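Local coordinates for Lin0012 protein (Listeria innocua, PDB 3K17) that probably phosphorylates phosphomevalonate with ATP in the mevalonate route to isopentenyl diphosphate, as a member of the GHMP kinase family, at residues A[213-218]-A[323-328]. Residues are numbered along the deposited sequence; the frame is centred on the assembly and turned at random.
Sequences PTFSVG and IAFSKT
Ile323 lies against the outer end of the Phe215 ring: its CG2 is 3.6 Å from Phe215 CZ, while its CD1 reaches Phe215 CE1 and CZ. Phe215 comes to this point because its CG is anti to the backbone N (chi1 -171°), which swings the ring across to the neighbouring strand. Ala324 exchanges two backbone hydrogen bonds with Ser216; the one from Ser216 N to Ala324 O is short and nearly straight (2.8 Å, 169° at the hydrogen). That same carbonyl oxygen also receives a CA-H...O contact from Phe215. Phe325 forms an antiparallel non-hydrogen-bonded pair with Phe215; the rings meet obliquely, planes at 52°, and Phe215 CD1 lies over one face of the Phe325 ring, offset toward its rim, 3.5 Å from Phe325 CE1. Pro213 O sits at the edge of the Phe325 ring. Ser326 N donates to Thr214 O (3.0 Å), whereas the return bond from Thr214 N is weak. On the sheet face carrying Thr214, Ser216 and Ser326, one water links both serine OG atoms to Thr214 O. Thr328, at the N-cap of helix 329-341, caps Leu331 N with its OG1. In the GHMP kinase C-terminal region, the pair forms the middle of a four-stranded antiparallel sheet, flanked by strands 310-313 and 345-346; helix 329-341 packs on the Ser216 and Ala324 face, strand 7-18 and Tyr271 of helix 267-288 on the Ile323 and Phe325 face.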
ATOM      1  N   PRO A 213      43.581 -30.767  25.270  1.00 21.79           N
ATOM      2  CA  PRO A 213      43.234 -31.613  24.119  1.00 23.25           C
ATOM      3  C   PRO A 213      43.106 -30.768  22.852  1.00 23.16           C
ATOM      4  O   PRO A 213      42.509 -29.694  22.880  1.00 24.36           O
ATOM      5  CB  PRO A 213      41.895 -32.224  24.530  1.00 22.71           C
ATOM      6  CG  PRO A 213      41.998 -32.291  26.026  1.00 23.33           C
ATOM      7  CD  PRO A 213      42.615 -30.959  26.367  1.00 21.64           C
ATOM      8  N   THR A 214      43.673 -31.244  21.749  1.00 23.30           N
ATOM      9  CA  THR A 214      43.610 -30.509  20.481  1.00 22.52           C
ATOM     10  C   THR A 214      42.161 -30.269  20.050  1.00 21.40           C
ATOM     11  O   THR A 214      41.343 -31.187  20.049  1.00 23.30           O
ATOM     12  CB  THR A 214      44.331 -31.277  19.341  1.00 22.18           C
ATOM     13  OG1 THR A 214      45.706 -31.473  19.684  1.00 21.46           O
ATOM     14  CG2 THR A 214      44.269 -30.476  18.028  1.00 20.45           C
ATOM     15  N   PHE A 215      41.856 -29.034  19.671  1.00 22.65           N
ATOM     16  CA  PHE A 215      40.513 -28.665  19.218  1.00 21.40           C
ATOM     17  C   PHE A 215      40.480 -28.648  17.685  1.00 22.44           C
ATOM     18  O   PHE A 215      41.276 -27.955  17.048  1.00 23.30           O
ATOM     19  CB  PHE A 215      40.154 -27.279  19.749  1.00 18.47           C
ATOM     20  CG  PHE A 215      38.715 -26.889  19.536  1.00 19.26           C
ATOM     21  CD1 PHE A 215      37.691 -27.569  20.189  1.00 15.08           C
ATOM     22  CD2 PHE A 215      38.390 -25.798  18.732  1.00 18.94           C
ATOM     23  CE1 PHE A 215      36.367 -27.162  20.052  1.00 17.67           C
ATOM     24  CE2 PHE A 215      37.066 -25.384  18.587  1.00 15.82           C
ATOM     25  CZ  PHE A 215      36.055 -26.062  19.247  1.00 16.33           C
ATOM     26  N   SER A 216      39.559 -29.401  17.095  1.00 21.06           N
ATOM     27  CA  SER A 216      39.446 -29.454  15.642  1.00 21.25           C
ATOM     28  C   SER A 216      38.122 -28.869  15.149  1.00 19.91           C
ATOM     29  O   SER A 216      37.071 -29.103  15.748  1.00 20.83           O
ATOM     30  CB  SER A 216      39.584 -30.901  15.159  1.00 20.93           C
ATOM     31  OG  SER A 216      40.889 -31.398  15.405  1.00 22.36           O
ATOM     32  N   VAL A 217      38.183 -28.103  14.062  1.00 18.88           N
ATOM     33  CA  VAL A 217      36.992 -27.481  13.483  1.00 18.01           C
ATOM     34  C   VAL A 217      36.750 -28.009  12.068  1.00 17.72           C
ATOM     35  O   VAL A 217      37.649 -27.994  11.231  1.00 16.42           O
ATOM     36  CB  VAL A 217      37.136 -25.936  13.424  1.00 18.70           C
ATOM     37  CG1 VAL A 217      35.859 -25.303  12.858  1.00 17.23           C
ATOM     38  CG2 VAL A 217      37.426 -25.388  14.820  1.00 16.31           C
ATOM     39  N   GLY A 218      35.538 -28.490  11.813  1.00 18.65           N
ATOM     40  CA  GLY A 218      35.212 -29.010  10.493  1.00 18.19           C
ATOM     41  C   GLY A 218      33.917 -28.438   9.929  1.00 17.67           C
ATOM     42  O   GLY A 218      32.863 -28.572  10.540  1.00 18.36           O
ATOM     43  N   ILE A 323      32.607 -29.666  15.754  1.00 17.50           N
ATOM     44  CA  ILE A 323      33.881 -29.485  16.458  1.00 19.91           C
ATOM     45  C   ILE A 323      34.276 -30.756  17.207  1.00 20.26           C
ATOM     46  O   ILE A 323      33.432 -31.613  17.467  1.00 19.76           O
ATOM     47  CB  ILE A 323      33.802 -28.346  17.501  1.00 17.26           C
ATOM     48  CG1 ILE A 323      32.694 -28.658  18.511  1.00 19.66           C
ATOM     49  CG2 ILE A 323      33.566 -27.014  16.807  1.00 17.50           C
ATOM     50  CD1 ILE A 323      32.605 -27.689  19.670  1.00 21.35           C
ATOM     51  N   ALA A 324      35.551 -30.861  17.570  1.00 21.23           N
ATOM     52  CA  ALA A 324      36.023 -32.035  18.291  1.00 23.32           C
ATOM     53  C   ALA A 324      37.268 -31.795  19.138  1.00 23.73           C
ATOM     54  O   ALA A 324      38.041 -30.866  18.892  1.00 24.51           O
ATOM     55  CB  ALA A 324      36.293 -33.166  17.305  1.00 23.10           C
ATOM     56  N   PHE A 325      37.435 -32.650  20.143  1.00 22.82           N
ATOM     57  CA  PHE A 325      38.595 -32.633  21.041  1.00 24.11           C
ATOM     58  C   PHE A 325      39.267 -33.999  20.859  1.00 24.32           C
ATOM     59  O   PHE A 325      38.583 -35.022  20.879  1.00 23.19           O
ATOM     60  CB  PHE A 325      38.150 -32.492  22.497  1.00 21.92           C
ATOM     61  CG  PHE A 325      37.725 -31.105  22.873  1.00 19.62           C
ATOM     62  CD1 PHE A 325      38.668 -30.100  23.052  1.00 19.65           C
ATOM     63  CD2 PHE A 325      36.382 -30.805  23.059  1.00 20.29           C
ATOM     64  CE1 PHE A 325      38.281 -28.809  23.414  1.00 20.23           C
ATOM     65  CE2 PHE A 325      35.979 -29.514  23.423  1.00 21.07           C
ATOM     66  CZ  PHE A 325      36.932 -28.517  23.600  1.00 21.20           C
ATOM     67  N   SER A 326      40.586 -34.010  20.669  1.00 25.89           N
ATOM     68  CA  SER A 326      41.331 -35.259  20.484  1.00 29.07           C
ATOM     69  C   SER A 326      42.487 -35.413  21.478  1.00 30.16           C
ATOM     70  O   SER A 326      43.088 -34.426  21.907  1.00 30.37           O
ATOM     71  CB  SER A 326      41.881 -35.349  19.050  1.00 29.27           C
ATOM     72  OG  SER A 326      40.832 -35.512  18.105  1.00 29.44           O
ATOM     73  N   LYS A 327      42.802 -36.659  21.824  1.00 32.95           N
ATOM     74  CA  LYS A 327      43.876 -36.959  22.774  1.00 33.81           C
ATOM     75  C   LYS A 327      45.246 -36.407  22.407  1.00 33.53           C
ATOM     76  O   LYS A 327      45.987 -35.952  23.280  1.00 32.55           O
ATOM     77  CB  LYS A 327      44.010 -38.466  22.974  1.00 35.44           C
ATOM     78  CG  LYS A 327      43.177 -39.031  24.101  1.00 38.08           C
ATOM     79  CD  LYS A 327      41.717 -39.145  23.737  1.00 40.76           C
ATOM     80  CE  LYS A 327      40.961 -39.819  24.870  1.00 41.26           C
ATOM     81  NZ  LYS A 327      41.567 -41.137  25.196  1.00 40.95           N
ATOM     82  N   THR A 328      45.593 -36.457  21.125  1.00 32.28           N
ATOM     83  CA  THR A 328      46.895 -35.970  20.683  1.00 32.72           C
ATOM     84  C   THR A 328      46.780 -35.286  19.337  1.00 32.17           C
ATOM     85  O   THR A 328      45.758 -35.403  18.662  1.00 33.66           O
ATOM     86  CB  THR A 328      47.906 -37.128  20.527  1.00 33.58           C
ATOM     87  OG1 THR A 328      47.473 -37.998  19.472  1.00 33.74           O
ATOM     88  CG2 THR A 328      48.012 -37.930  21.818  1.00 34.25           C
TER
HETATM   89  O   HOH W   1      40.383 -32.647  17.608  1.00 20.28           O